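PDB 3R6H: enoyl-CoA hydratase, EchA3 from Mycobacterium marinum M, which probably acts as a lyase in lipid metabolism and belongs to the enoyl-CoA hydratase/isomerase family, with the crotonase fold. Local coordinates for residues G5-T10 / N37-A42; T31-L36 / F85-R90; L114-H119 / M144-L149. One frame throughout, in Å; residues are numbered along the deposited sequence.

Interaction 1: residues G5-T10 / N37-A42; sequences GPVTYT and NEAIDA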
ATOM      1  N   GLY A   5     -27.746  28.032   8.721  1.00 29.17           N
ATOM      2  CA  GLY A   5     -27.352  27.044   7.679  1.00 28.15           C
ATOM      3  C   GLY A   5     -26.648  25.856   8.310  1.00 26.65           C
ATOM      4  O   GLY A   5     -26.340  25.888   9.521  1.00 26.98           O
ATOM      5  N   PRO A   6     -26.394  24.805   7.510  1.00 25.18           N
ATOM      6  CA  PRO A   6     -25.826  23.561   8.041  1.00 23.20           C
ATOM      7  C   PRO A   6     -24.313  23.584   8.304  1.00 21.99           C
ATOM      8  O   PRO A   6     -23.796  22.592   8.801  1.00 19.89           O
ATOM      9  CB  PRO A   6     -26.162  22.547   6.939  1.00 23.59           C
ATOM     10  CG  PRO A   6     -26.097  23.353   5.702  1.00 24.54           C
ATOM     11  CD  PRO A   6     -26.692  24.679   6.069  1.00 25.42           C
ATOM     12  N   VAL A   7     -23.623  24.688   7.981  1.00 20.69           N
ATOM     13  CA  VAL A   7     -22.166  24.803   8.143  1.00 20.52           C
ATOM     14  C   VAL A   7     -21.857  26.062   8.959  1.00 21.11           C
ATOM     15  O   VAL A   7     -22.519  27.107   8.752  1.00 20.51           O
ATOM     16  CB  VAL A   7     -21.454  24.818   6.766  1.00 20.40           C
ATOM     17  CG1 VAL A   7     -19.938  25.070   6.901  1.00 20.68           C
ATOM     18  CG2 VAL A   7     -21.704  23.502   6.055  1.00 20.71           C
ATOM     19  N   THR A   8     -20.951  25.942   9.936  1.00 20.42           N
ATOM     20  CA  THR A   8     -20.431  27.078  10.701  1.00 21.47           C
ATOM     21  C   THR A   8     -18.949  27.186  10.447  1.00 21.50           C
ATOM     22  O   THR A   8     -18.221  26.187  10.539  1.00 21.83           O
ATOM     23  CB  THR A   8     -20.684  26.938  12.208  1.00 22.61           C
ATOM     24  OG1 THR A   8     -22.093  26.812  12.437  1.00 23.73           O
ATOM     25  CG2 THR A   8     -20.164  28.174  12.975  1.00 25.37           C
ATOM     26  N   TYR A   9     -18.512  28.381  10.070  1.00 20.70           N
ATOM     27  CA  TYR A   9     -17.113  28.680   9.846  1.00 19.81           C
ATOM     28  C   TYR A   9     -16.588  29.624  10.923  1.00 20.71           C
ATOM     29  O   TYR A   9     -17.212  30.654  11.225  1.00 20.10           O
ATOM     30  CB  TYR A   9     -16.896  29.331   8.477  1.00 19.27           C
ATOM     31  CG  TYR A   9     -15.496  29.903   8.305  1.00 18.52           C
ATOM     32  CD1 TYR A   9     -14.399  29.073   8.090  1.00 18.87           C
ATOM     33  CD2 TYR A   9     -15.262  31.264   8.342  1.00 19.90           C
ATOM     34  CE1 TYR A   9     -13.111  29.592   7.933  1.00 18.17           C
ATOM     35  CE2 TYR A   9     -13.983  31.783   8.192  1.00 20.63           C
ATOM     36  CZ  TYR A   9     -12.908  30.947   7.983  1.00 19.57           C
ATOM     37  OH  TYR A   9     -11.640  31.473   7.831  1.00 18.95           O
ATOM     38  N   THR A  10     -15.453  29.261  11.509  1.00 20.73           N
ATOM     39  CA  THR A  10     -14.750  30.128  12.451  1.00 22.38           C
ATOM     40  C   THR A  10     -13.259  30.225  12.093  1.00 23.11           C
ATOM     41  O   THR A  10     -12.659  29.283  11.578  1.00 20.87           O
ATOM     42  CB  THR A  10     -14.965  29.693  13.927  1.00 22.88           C
ATOM     43  OG1 THR A  10     -14.655  28.307  14.116  1.00 25.22           O
ATOM     44  CG2 THR A  10     -16.415  29.909  14.344  1.00 24.98           C
ATOM     45  N   ASN A  37     -18.851  24.687   0.379  1.00 16.32           N
ATOM     46  CA  ASN A  37     -18.077  25.468  -0.560  1.00 17.15           C
ATOM     47  C   ASN A  37     -17.946  26.936  -0.147  1.00 18.18           C
ATOM     48  O   ASN A  37     -16.899  27.533  -0.319  1.00 17.86           O
ATOM     49  CB  ASN A  37     -18.638  25.319  -1.976  1.00 17.58           C
ATOM     50  CG  ASN A  37     -18.121  24.098  -2.663  1.00 17.56           C
ATOM     51  OD1 ASN A  37     -16.903  23.873  -2.705  1.00 16.64           O
ATOM     52  ND2 ASN A  37     -19.017  23.290  -3.203  1.00 16.64           N
ATOM     53  N   GLU A  38     -19.029  27.512   0.378  1.00 19.55           N
ATOM     54  CA  GLU A  38     -19.018  28.903   0.820  1.00 20.23           C
ATOM     55  C   GLU A  38     -18.117  29.080   2.039  1.00 19.16           C
ATOM     56  O   GLU A  38     -17.444  30.112   2.192  1.00 19.59           O
ATOM     57  CB  GLU A  38     -20.455  29.389   1.087  1.00 21.35           C
ATOM     58  CG  GLU A  38     -21.244  29.573  -0.227  1.00 25.07           C
ATOM     59  CD  GLU A  38     -22.721  29.921  -0.052  1.00 30.32           C
ATOM     60  OE1 GLU A  38     -23.207  29.944   1.092  1.00 32.92           O
ATOM     61  OE2 GLU A  38     -23.404  30.140  -1.091  1.00 31.10           O
ATOM     62  N   ALA A  39     -18.082  28.070   2.900  1.00 17.96           N
ATOM     63  CA  ALA A  39     -17.221  28.117   4.079  1.00 17.34           C
ATOM     64  C   ALA A  39     -15.745  28.039   3.675  1.00 16.60           C
ATOM     65  O   ALA A  39     -14.897  28.751   4.207  1.00 17.25           O
ATOM     66  CB  ALA A  39     -17.578  26.997   5.061  1.00 16.98           C
ATOM     67  N   ILE A  40     -15.430  27.175   2.714  1.00 16.88           N
ATOM     68  CA  ILE A  40     -14.047  27.095   2.215  1.00 16.12           C
ATOM     69  C   ILE A  40     -13.649  28.392   1.486  1.00 17.32           C
ATOM     70  O   ILE A  40     -12.524  28.842   1.611  1.00 16.75           O
ATOM     71  CB  ILE A  40     -13.817  25.850   1.316  1.00 16.20           C
ATOM     72  CG1 ILE A  40     -14.158  24.570   2.074  1.00 16.29           C
ATOM     73  CG2 ILE A  40     -12.374  25.757   0.842  1.00 14.67           C
ATOM     74  CD1 ILE A  40     -14.244  23.355   1.192  1.00 16.03           C
ATOM     75  N   ASP A  41     -14.585  28.979   0.729  1.00 17.97           N
ATOM     76  CA  ASP A  41     -14.379  30.315   0.161  1.00 19.06           C
ATOM     77  C   ASP A  41     -13.965  31.311   1.268  1.00 18.39           C
ATOM     78  O   ASP A  41     -13.086  32.148   1.072  1.00 18.31           O
ATOM     79  CB  ASP A  41     -15.656  30.823  -0.526  1.00 19.40           C
ATOM     80  CG  ASP A  41     -16.016  30.089  -1.798  1.00 21.63           C
ATOM     81  OD1 ASP A  41     -15.219  29.276  -2.313  1.00 21.32           O
ATOM     82  OD2 ASP A  41     -17.158  30.340  -2.288  1.00 21.69           O
ATOM     83  N   ALA A  42     -14.626  31.233   2.419  1.00 18.52           N
ATOM     84  CA  ALA A  42     -14.319  32.119   3.546  1.00 18.74           C
ATOM     85  C   ALA A  42     -12.913  31.855   4.098  1.00 18.86           C
ATOM     86  O   ALA A  42     -12.163  32.777   4.376  1.00 18.21           O
ATOM     87  CB  ALA A  42     -15.378  31.997   4.628  1.00 19.15           C
TER

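Interaction 2: residues T31-L36 / F85-R90; sequences TMQQAL and FELSYR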
ATOM      1  N   THR A  31     -27.659  21.392  -0.620  1.00 21.50           N
ATOM      2  CA  THR A  31     -27.619  22.457   0.400  1.00 22.28           C
ATOM      3  C   THR A  31     -26.306  22.414   1.221  1.00 20.65           C
ATOM      4  O   THR A  31     -25.636  23.439   1.410  1.00 20.59           O
ATOM      5  CB  THR A  31     -28.829  22.425   1.356  1.00 23.40           C
ATOM      6  OG1 THR A  31     -30.045  22.628   0.613  1.00 26.94           O
ATOM      7  CG2 THR A  31     -28.719  23.545   2.371  1.00 26.06           C
ATOM      8  N   MET A  32     -25.952  21.228   1.692  1.00 19.51           N
ATOM      9  CA  MET A  32     -24.724  21.052   2.468  1.00 18.44           C
ATOM     10  C   MET A  32     -23.500  21.371   1.597  1.00 17.23           C
ATOM     11  O   MET A  32     -22.564  22.016   2.050  1.00 17.08           O
ATOM     12  CB  MET A  32     -24.628  19.626   3.044  1.00 17.36           C
ATOM     13  CG  MET A  32     -23.325  19.381   3.853  1.00 18.29           C
ATOM     14  SD  MET A  32     -23.168  20.354   5.347  1.00 17.51           S
ATOM     15  CE  MET A  32     -24.091  19.277   6.459  1.00 17.45           C
ATOM     16  N   GLN A  33     -23.487  20.885   0.356  1.00 18.02           N
ATOM     17  CA  GLN A  33     -22.367  21.134  -0.540  1.00 17.73           C
ATOM     18  C   GLN A  33     -22.149  22.616  -0.768  1.00 17.76           C
ATOM     19  O   GLN A  33     -21.034  23.075  -0.748  1.00 16.72           O
ATOM     20  CB  GLN A  33     -22.521  20.411  -1.876  1.00 18.07           C
ATOM     21  CG  GLN A  33     -22.393  18.899  -1.760  1.00 17.50           C
ATOM     22  CD  GLN A  33     -22.516  18.199  -3.091  1.00 17.26           C
ATOM     23  OE1 GLN A  33     -22.263  18.798  -4.142  1.00 19.57           O
ATOM     24  NE2 GLN A  33     -22.896  16.915  -3.060  1.00 16.94           N
ATOM     25  N   GLN A  34     -23.229  23.368  -0.991  1.00 18.84           N
ATOM     26  CA  GLN A  34     -23.097  24.795  -1.203  1.00 20.33           C
ATOM     27  C   GLN A  34     -22.559  25.465   0.048  1.00 19.41           C
ATOM     28  O   GLN A  34     -21.685  26.318  -0.033  1.00 19.84           O
ATOM     29  CB  GLN A  34     -24.458  25.408  -1.571  1.00 21.03           C
ATOM     30  CG  GLN A  34     -24.379  26.885  -1.867  1.00 25.58           C
ATOM     31  CD  GLN A  34     -25.698  27.436  -2.379  1.00 31.60           C
ATOM     32  OE1 GLN A  34     -26.230  26.965  -3.391  1.00 37.19           O
ATOM     33  NE2 GLN A  34     -26.225  28.441  -1.693  1.00 36.70           N
ATOM     34  N   ALA A  35     -23.057  25.040   1.205  1.00 19.22           N
ATOM     35  CA  ALA A  35     -22.645  25.607   2.490  1.00 18.43           C
ATOM     36  C   ALA A  35     -21.172  25.330   2.772  1.00 17.62           C
ATOM     37  O   ALA A  35     -20.435  26.208   3.241  1.00 17.35           O
ATOM     38  CB  ALA A  35     -23.518  25.076   3.604  1.00 18.32           C
ATOM     39  N   LEU A  36     -20.729  24.113   2.457  1.00 17.40           N
ATOM     40  CA  LEU A  36     -19.311  23.769   2.585  1.00 16.07           C
ATOM     41  C   LEU A  36     -18.447  24.588   1.651  1.00 16.17           C
ATOM     42  O   LEU A  36     -17.409  25.108   2.057  1.00 16.22           O
ATOM     43  CB  LEU A  36     -19.090  22.291   2.300  1.00 16.02           C
ATOM     44  CG  LEU A  36     -19.416  21.309   3.420  1.00 15.84           C
ATOM     45  CD1 LEU A  36     -19.435  19.817   2.882  1.00 14.98           C
ATOM     46  CD2 LEU A  36     -18.463  21.467   4.624  1.00 18.87           C
ATOM     47  N   PHE A  85     -17.729  14.970  -5.437  1.00 13.55           N
ATOM     48  CA  PHE A  85     -16.368  14.635  -5.840  1.00 13.23           C
ATOM     49  C   PHE A  85     -15.550  15.853  -6.159  1.00 13.87           C
ATOM     50  O   PHE A  85     -14.348  15.838  -5.947  1.00 12.91           O
ATOM     51  CB  PHE A  85     -16.391  13.583  -6.955  1.00 14.00           C
ATOM     52  CG  PHE A  85     -17.031  12.321  -6.498  1.00 14.65           C
ATOM     53  CD1 PHE A  85     -16.518  11.677  -5.378  1.00 15.38           C
ATOM     54  CD2 PHE A  85     -18.145  11.789  -7.136  1.00 16.84           C
ATOM     55  CE1 PHE A  85     -17.120  10.504  -4.901  1.00 16.34           C
ATOM     56  CE2 PHE A  85     -18.751  10.619  -6.655  1.00 17.19           C
ATOM     57  CZ  PHE A  85     -18.255  10.007  -5.537  1.00 14.81           C
ATOM     58  N   GLU A  86     -16.196  16.938  -6.622  1.00 14.41           N
ATOM     59  CA  GLU A  86     -15.471  18.196  -6.744  1.00 14.66           C
ATOM     60  C   GLU A  86     -14.970  18.704  -5.359  1.00 14.18           C
ATOM     61  O   GLU A  86     -13.852  19.248  -5.244  1.00 14.86           O
ATOM     62  CB  GLU A  86     -16.332  19.267  -7.402  1.00 16.26           C
ATOM     63  CG  GLU A  86     -15.525  20.482  -7.782  1.00 18.96           C
ATOM     64  CD  GLU A  86     -14.547  20.195  -8.926  1.00 21.61           C
ATOM     65  OE1 GLU A  86     -14.975  19.573  -9.928  1.00 23.82           O
ATOM     66  OE2 GLU A  86     -13.345  20.560  -8.797  1.00 23.24           O
ATOM     67  N   LEU A  87     -15.784  18.552  -4.323  1.00 14.04           N
ATOM     68  CA  LEU A  87     -15.340  18.882  -2.965  1.00 13.51           C
ATOM     69  C   LEU A  87     -14.122  18.047  -2.539  1.00 13.30           C
ATOM     70  O   LEU A  87     -13.181  18.597  -1.960  1.00 12.39           O
ATOM     71  CB  LEU A  87     -16.459  18.762  -1.919  1.00 14.51           C
ATOM     72  CG  LEU A  87     -17.358  19.981  -1.700  1.00 16.15           C
ATOM     73  CD1 LEU A  87     -18.686  19.563  -1.039  1.00 19.59           C
ATOM     74  CD2 LEU A  87     -16.618  21.063  -0.895  1.00 17.77           C
ATOM     75  N   SER A  88     -14.142  16.739  -2.796  1.00 12.55           N
ATOM     76  CA  SER A  88     -12.935  15.911  -2.546  1.00 12.19           C
ATOM     77  C   SER A  88     -11.714  16.453  -3.263  1.00 11.32           C
ATOM     78  O   SER A  88     -10.644  16.549  -2.689  1.00 12.18           O
ATOM     79  CB  SER A  88     -13.132  14.448  -2.974  1.00 11.96           C
ATOM     80  OG  SER A  88     -14.003  13.774  -2.102  1.00 16.98           O
ATOM     81  N   TYR A  89     -11.875  16.793  -4.541  1.00 11.11           N
ATOM     82  CA  TYR A  89     -10.799  17.340  -5.344  1.00 11.69           C
ATOM     83  C   TYR A  89     -10.291  18.656  -4.733  1.00 10.76           C
ATOM     84  O   TYR A  89      -9.090  18.878  -4.629  1.00 10.03           O
ATOM     85  CB  TYR A  89     -11.291  17.595  -6.781  1.00 11.45           C
ATOM     86  CG  TYR A  89     -10.169  18.025  -7.714  1.00 13.63           C
ATOM     87  CD1 TYR A  89      -9.728  19.343  -7.746  1.00 14.92           C
ATOM     88  CD2 TYR A  89      -9.544  17.111  -8.535  1.00 15.13           C
ATOM     89  CE1 TYR A  89      -8.679  19.722  -8.551  1.00 16.09           C
ATOM     90  CE2 TYR A  89      -8.514  17.483  -9.348  1.00 16.23           C
ATOM     91  CZ  TYR A  89      -8.075  18.779  -9.362  1.00 17.06           C
ATOM     92  OH  TYR A  89      -7.026  19.118 -10.200  1.00 20.46           O
ATOM     93  N   ARG A  90     -11.219  19.514  -4.325  1.00 11.26           N
ATOM     94  CA  ARG A  90     -10.893  20.819  -3.748  1.00 11.74           C
ATOM     95  C   ARG A  90     -10.065  20.669  -2.475  1.00 12.00           C
ATOM     96  O   ARG A  90      -9.088  21.401  -2.279  1.00 12.69           O
ATOM     97  CB  ARG A  90     -12.172  21.631  -3.456  1.00 12.71           C
ATOM     98  CG  ARG A  90     -11.879  23.047  -3.056  1.00 13.85           C
ATOM     99  CD  ARG A  90     -13.115  23.906  -2.948  1.00 15.06           C
ATOM    100  NE  ARG A  90     -12.762  25.273  -2.551  1.00 13.74           N
ATOM    101  CZ  ARG A  90     -13.652  26.257  -2.321  1.00 18.58           C
ATOM    102  NH1 ARG A  90     -14.947  26.033  -2.395  1.00 19.07           N
ATOM    103  NH2 ARG A  90     -13.237  27.471  -1.984  1.00 18.94           N
TER

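Interaction 3: residues L114-H119 / M144-L149; sequences LCSGDH and MEVLKL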
ATOM      1  N   LEU A 114     -13.843  12.175   4.247  1.00  8.46           N
ATOM      2  CA  LEU A 114     -12.864  11.900   5.303  1.00  7.82           C
ATOM      3  C   LEU A 114     -11.472  11.661   4.673  1.00  8.17           C
ATOM      4  O   LEU A 114     -10.469  12.192   5.139  1.00  7.74           O
ATOM      5  CB  LEU A 114     -13.309  10.670   6.127  1.00  7.74           C
ATOM      6  CG  LEU A 114     -12.281  10.061   7.062  1.00  7.48           C
ATOM      7  CD1 LEU A 114     -11.938  11.084   8.166  1.00  7.39           C
ATOM      8  CD2 LEU A 114     -12.852   8.724   7.606  1.00  7.85           C
ATOM      9  N   CYS A 115     -11.440  10.889   3.581  1.00  7.69           N
ATOM     10  CA  CYS A 115     -10.198  10.572   2.862  1.00  7.06           C
ATOM     11  C   CYS A 115      -9.642  11.727   1.998  1.00  7.70           C
ATOM     12  O   CYS A 115      -8.608  11.564   1.318  1.00  8.04           O
ATOM     13  CB  CYS A 115     -10.435   9.375   1.968  1.00  7.72           C
ATOM     14  SG  CYS A 115     -10.552   7.814   2.868  1.00  8.06           S
ATOM     15  N   SER A 116     -10.301  12.890   2.040  1.00  8.71           N
ATOM     16  CA  SER A 116      -9.917  14.027   1.218  1.00  8.64           C
ATOM     17  C   SER A 116      -9.052  15.061   1.948  1.00  9.40           C
ATOM     18  O   SER A 116      -8.661  16.032   1.331  1.00  9.61           O
ATOM     19  CB  SER A 116     -11.163  14.717   0.605  1.00  9.55           C
ATOM     20  OG  SER A 116     -11.963  13.781  -0.125  1.00 10.33           O
ATOM     21  N   GLY A 117      -8.729  14.820   3.231  1.00  8.70           N
ATOM     22  CA  GLY A 117      -7.843  15.705   3.995  1.00  8.85           C
ATOM     23  C   GLY A 117      -6.461  15.128   4.221  1.00  7.50           C
ATOM     24  O   GLY A 117      -6.217  13.911   4.039  1.00  8.53           O
ATOM     25  N   ASP A 118      -5.554  15.963   4.727  1.00  7.35           N
ATOM     26  CA  ASP A 118      -4.160  15.540   4.932  1.00  7.09           C
ATOM     27  C   ASP A 118      -3.946  14.681   6.184  1.00  7.26           C
ATOM     28  O   ASP A 118      -3.062  13.809   6.193  1.00  7.74           O
ATOM     29  CB  ASP A 118      -3.253  16.762   4.994  1.00  7.82           C
ATOM     30  CG  ASP A 118      -3.251  17.535   3.688  1.00  7.38           C
ATOM     31  OD1 ASP A 118      -2.633  17.062   2.720  1.00  8.20           O
ATOM     32  OD2 ASP A 118      -3.948  18.582   3.609  1.00  8.42           O
ATOM     33  N   HIS A 119      -4.725  14.972   7.221  1.00  7.75           N
ATOM     34  CA  HIS A 119      -4.600  14.297   8.507  1.00  7.66           C
ATOM     35  C   HIS A 119      -6.024  14.077   9.007  1.00  7.83           C
ATOM     36  O   HIS A 119      -6.852  15.013   9.021  1.00  8.17           O
ATOM     37  CB  HIS A 119      -3.800  15.127   9.523  1.00  8.59           C
ATOM     38  CG  HIS A 119      -3.542  14.410  10.813  1.00  8.92           C
ATOM     39  ND1 HIS A 119      -2.724  13.310  10.888  1.00  8.99           N
ATOM     40  CD2 HIS A 119      -3.988  14.634  12.077  1.00 10.51           C
ATOM     41  CE1 HIS A 119      -2.668  12.882  12.141  1.00  8.52           C
ATOM     42  NE2 HIS A 119      -3.447  13.653  12.882  1.00  9.24           N
ATOM     43  N   MET A 144     -13.506   5.681  -6.176  1.00  8.44           N
ATOM     44  CA  MET A 144     -12.495   4.624  -6.132  1.00  7.93           C
ATOM     45  C   MET A 144     -11.088   5.203  -6.066  1.00  8.57           C
ATOM     46  O   MET A 144     -10.205   4.680  -5.376  1.00  8.24           O
ATOM     47  CB  MET A 144     -12.623   3.648  -7.309  1.00  8.75           C
ATOM     48  CG  MET A 144     -13.958   2.821  -7.323  1.00  8.83           C
ATOM     49  SD  MET A 144     -14.048   1.656  -5.937  1.00 11.02           S
ATOM     50  CE  MET A 144     -12.892   0.407  -6.545  1.00  8.05           C
ATOM     51  N   GLU A 145     -10.866   6.281  -6.796  1.00  8.66           N
ATOM     52  CA  GLU A 145      -9.529   6.891  -6.815  1.00  8.80           C
ATOM     53  C   GLU A 145      -9.186   7.516  -5.454  1.00  7.67           C
ATOM     54  O   GLU A 145      -8.036   7.461  -5.000  1.00  7.64           O
ATOM     55  CB  GLU A 145      -9.441   7.926  -7.931  1.00  9.16           C
ATOM     56  CG  GLU A 145      -9.529   7.331  -9.346  1.00 10.62           C
ATOM     57  CD  GLU A 145      -8.314   6.605  -9.806  1.00 14.75           C
ATOM     58  OE1 GLU A 145      -7.213   6.744  -9.210  1.00 13.12           O
ATOM     59  OE2 GLU A 145      -8.445   5.836 -10.804  1.00 16.47           O
ATOM     60  N   VAL A 146     -10.173   8.111  -4.810  1.00  8.53           N
ATOM     61  CA  VAL A 146     -10.008   8.659  -3.465  1.00  8.07           C
ATOM     62  C   VAL A 146      -9.639   7.545  -2.473  1.00  7.31           C
ATOM     63  O   VAL A 146      -8.666   7.685  -1.716  1.00  7.36           O
ATOM     64  CB  VAL A 146     -11.273   9.395  -2.989  1.00  8.35           C
ATOM     65  CG1 VAL A 146     -11.204   9.709  -1.513  1.00  8.59           C
ATOM     66  CG2 VAL A 146     -11.512  10.723  -3.803  1.00  7.10           C
ATOM     67  N   LEU A 147     -10.351   6.415  -2.543  1.00  7.20           N
ATOM     68  CA  LEU A 147     -10.020   5.273  -1.693  1.00  6.65           C
ATOM     69  C   LEU A 147      -8.622   4.732  -1.998  1.00  6.80           C
ATOM     70  O   LEU A 147      -7.851   4.452  -1.089  1.00  7.26           O
ATOM     71  CB  LEU A 147     -11.049   4.154  -1.806  1.00  7.24           C
ATOM     72  CG  LEU A 147     -12.467   4.440  -1.320  1.00  7.55           C
ATOM     73  CD1 LEU A 147     -13.327   3.230  -1.628  1.00  8.63           C
ATOM     74  CD2 LEU A 147     -12.502   4.819   0.186  1.00  7.03           C
ATOM     75  N   LYS A 148      -8.299   4.588  -3.284  1.00  7.00           N
ATOM     76  CA  LYS A 148      -7.031   3.963  -3.688  1.00  7.96           C
ATOM     77  C   LYS A 148      -5.857   4.810  -3.226  1.00  7.61           C
ATOM     78  O   LYS A 148      -4.791   4.285  -2.928  1.00  7.92           O
ATOM     79  CB  LYS A 148      -6.967   3.823  -5.196  1.00  7.68           C
ATOM     80  CG  LYS A 148      -5.886   2.843  -5.657  1.00 10.79           C
ATOM     81  CD  LYS A 148      -5.945   2.622  -7.133  1.00 14.86           C
ATOM     82  CE  LYS A 148      -5.232   3.700  -7.883  1.00 18.45           C
ATOM     83  NZ  LYS A 148      -4.905   3.243  -9.311  1.00 19.59           N
ATOM     84  N   LEU A 149      -6.057   6.121  -3.148  1.00  7.27           N
ATOM     85  CA  LEU A 149      -4.994   7.008  -2.712  1.00  7.66           C
ATOM     86  C   LEU A 149      -4.571   6.764  -1.252  1.00  6.94           C
ATOM     87  O   LEU A 149      -3.422   7.075  -0.895  1.00  7.80           O
ATOM     88  CB  LEU A 149      -5.419   8.486  -2.842  1.00  7.96           C
ATOM     89  CG  LEU A 149      -4.367   9.563  -2.608  1.00  7.97           C
ATOM     90  CD1 LEU A 149      -3.216   9.552  -3.616  1.00  7.56           C
ATOM     91  CD2 LEU A 149      -5.114  10.934  -2.677  1.00  9.43           C
TER

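Interaction 1: residues G5-T10 / N37-A42
This is apolar strand-on-helix packing at the margin of the crotonase fold: strand 7-12, an outermost strand of the six-stranded sheet, lies against helix 30-46. The axes of residues 7-10 and 37-42 run almost parallel, 6° apart, with a closest approach of 8.6 Å. Val7 and Tyr9 both point at the helix: Val7 meets Ala39, and Tyr9 meets Ala39 and, one turn on, Ala42. CG1 of Val7 touches CB of Ala39 at 3.6 Å. That branch stands anti to the backbone N (chi1 175°), which carries it toward the helix. Tyr9 begins with a looser contact, its CB lying 4.2 Å from CB of Ala39. CB of Ala42 sits over one face, 4.0 Å from the ring centroid of Tyr9 and 22° off the normal, a CH-pi contact displaced toward the rim at CD2 and CE2. Ala39 O lies over the same face, 3.9 Å from CD1 of Tyr9. The phenol OH is hydrogen-bonded to OD2 of Asp46, farther along the same helix. No hydrogen bond links residues 5-10 with 37-42, so methyl and ring packing joins them directly, and the hydroxyl of Tyr9 is satisfied by Asp46.

Interaction 2: residues T31-L36 / F85-R90
Leu87 lays its CD1 methyl against the aliphatic part of Gln33, 3.8 Å from Gln33 CG, and the two side chains pass each other at a slant. The same methyl meets Leu36, with CD1 of Leu87 and CD1 of Leu36 4.0 Å apart and the two side chains crossing at about a right angle. One branch of a single leucine on helix 75-92 therefore touches two residues three positions apart on helix 30-46. The nearest CA atoms are those of Gln33 and Leu87, 7.8 Å apart, and side chains make the contact between the two segments. Gln33 CG is anti to the carbonyl carbon (chi1 -69°) and the chain runs extended beyond it, which lets CG serve as an apolar surface while the amide continues past Leu87. There NE2 of Gln33 donates to two backbone carbonyls, Leu28 O and Met80 O, the latter in helix 75-92. This is buried helix-helix packing inside the crotonase fold, joining helix 75-92 to helix 30-46, which also packs against the outermost strand 7-12. The chemistry is divided within Gln33: its methylenes join the apolar packing, whereas its buried amide nitrogen is satisfied by main-chain oxygens.

Interaction 3: residues L114-H119 / M144-L149
Residues 114-117 form a type I beta turn where helix 109-114 ends, and the chain then runs on through Gly117 and Asp118 into strand 119-122. Facing the turn is a part of helix 141-150, whose alpha-helical geometry is seen in the bonds from Lys148 N to Met144 O (2.8 Å) and from Leu149 N to Glu145 O (3.0 Å). The two backbones come nearest at Cys115 and Val146, whose CA atoms are 6.6 Å apart. Both residues point their CB at the opposing segment, and Cys115 CB meets Val146 CG1 at 3.6 Å. The Val146 branch is placed by a chi1 of 168°, which sets CG1 anti to the backbone N. The thiol turns toward the next helix residue instead: Cys115 SG approaches Leu147 CD2 at 4.5 Å, a loose contact made although the CB of Leu147 points away from the turn. In fold terms, this turn lies on the connection from strand 98-102 to strand 119-122, its parallel neighbour in the central crotonase sheet, and the contact brings a later helix against that connection. Phe176 packs on both Cys115 and Leu147, adding an aromatic neighbour to this cluster. Ser116 stands at the margin of the apolar patch, with OG 4.4 Å from Val146 CG1. That buried hydroxyl is hydrogen-bonded to Phe112 O, on the preceding helix. Polar joining of turn and helix happens just beyond residue 149, where Arg150 NH2 is hydrogen-bonded to Gly117 O and only weakly to Cys115 O. At the far end of the turn segment, Gln158 of a second subunit reaches His119 ND1 and Asp118 O through its NE2.

Interactions 1 and 2 share helix 30-46 and have centres 10 Å apart. Arg90, from 85-90, connects them: its NH2 forms a salt bridge with Asp41 OD1 at 2.7 Å, and its NH1 a probable hydrogen bond with Asn37 OD1 at 2.9 Å. Interactions 2 and 3, with centres 15 Å apart, meet through helix 75-92, where Ser88 OG and Ser116 OG are 2.8 Å apart and Ser88 also packs on Val146. Interactions 1 and 3 do not touch, their nearest atoms being about 9 Å apart. The bound potassium ion lies about 10 Å from the Gln33 side chain and about 9 Å from that of Leu147.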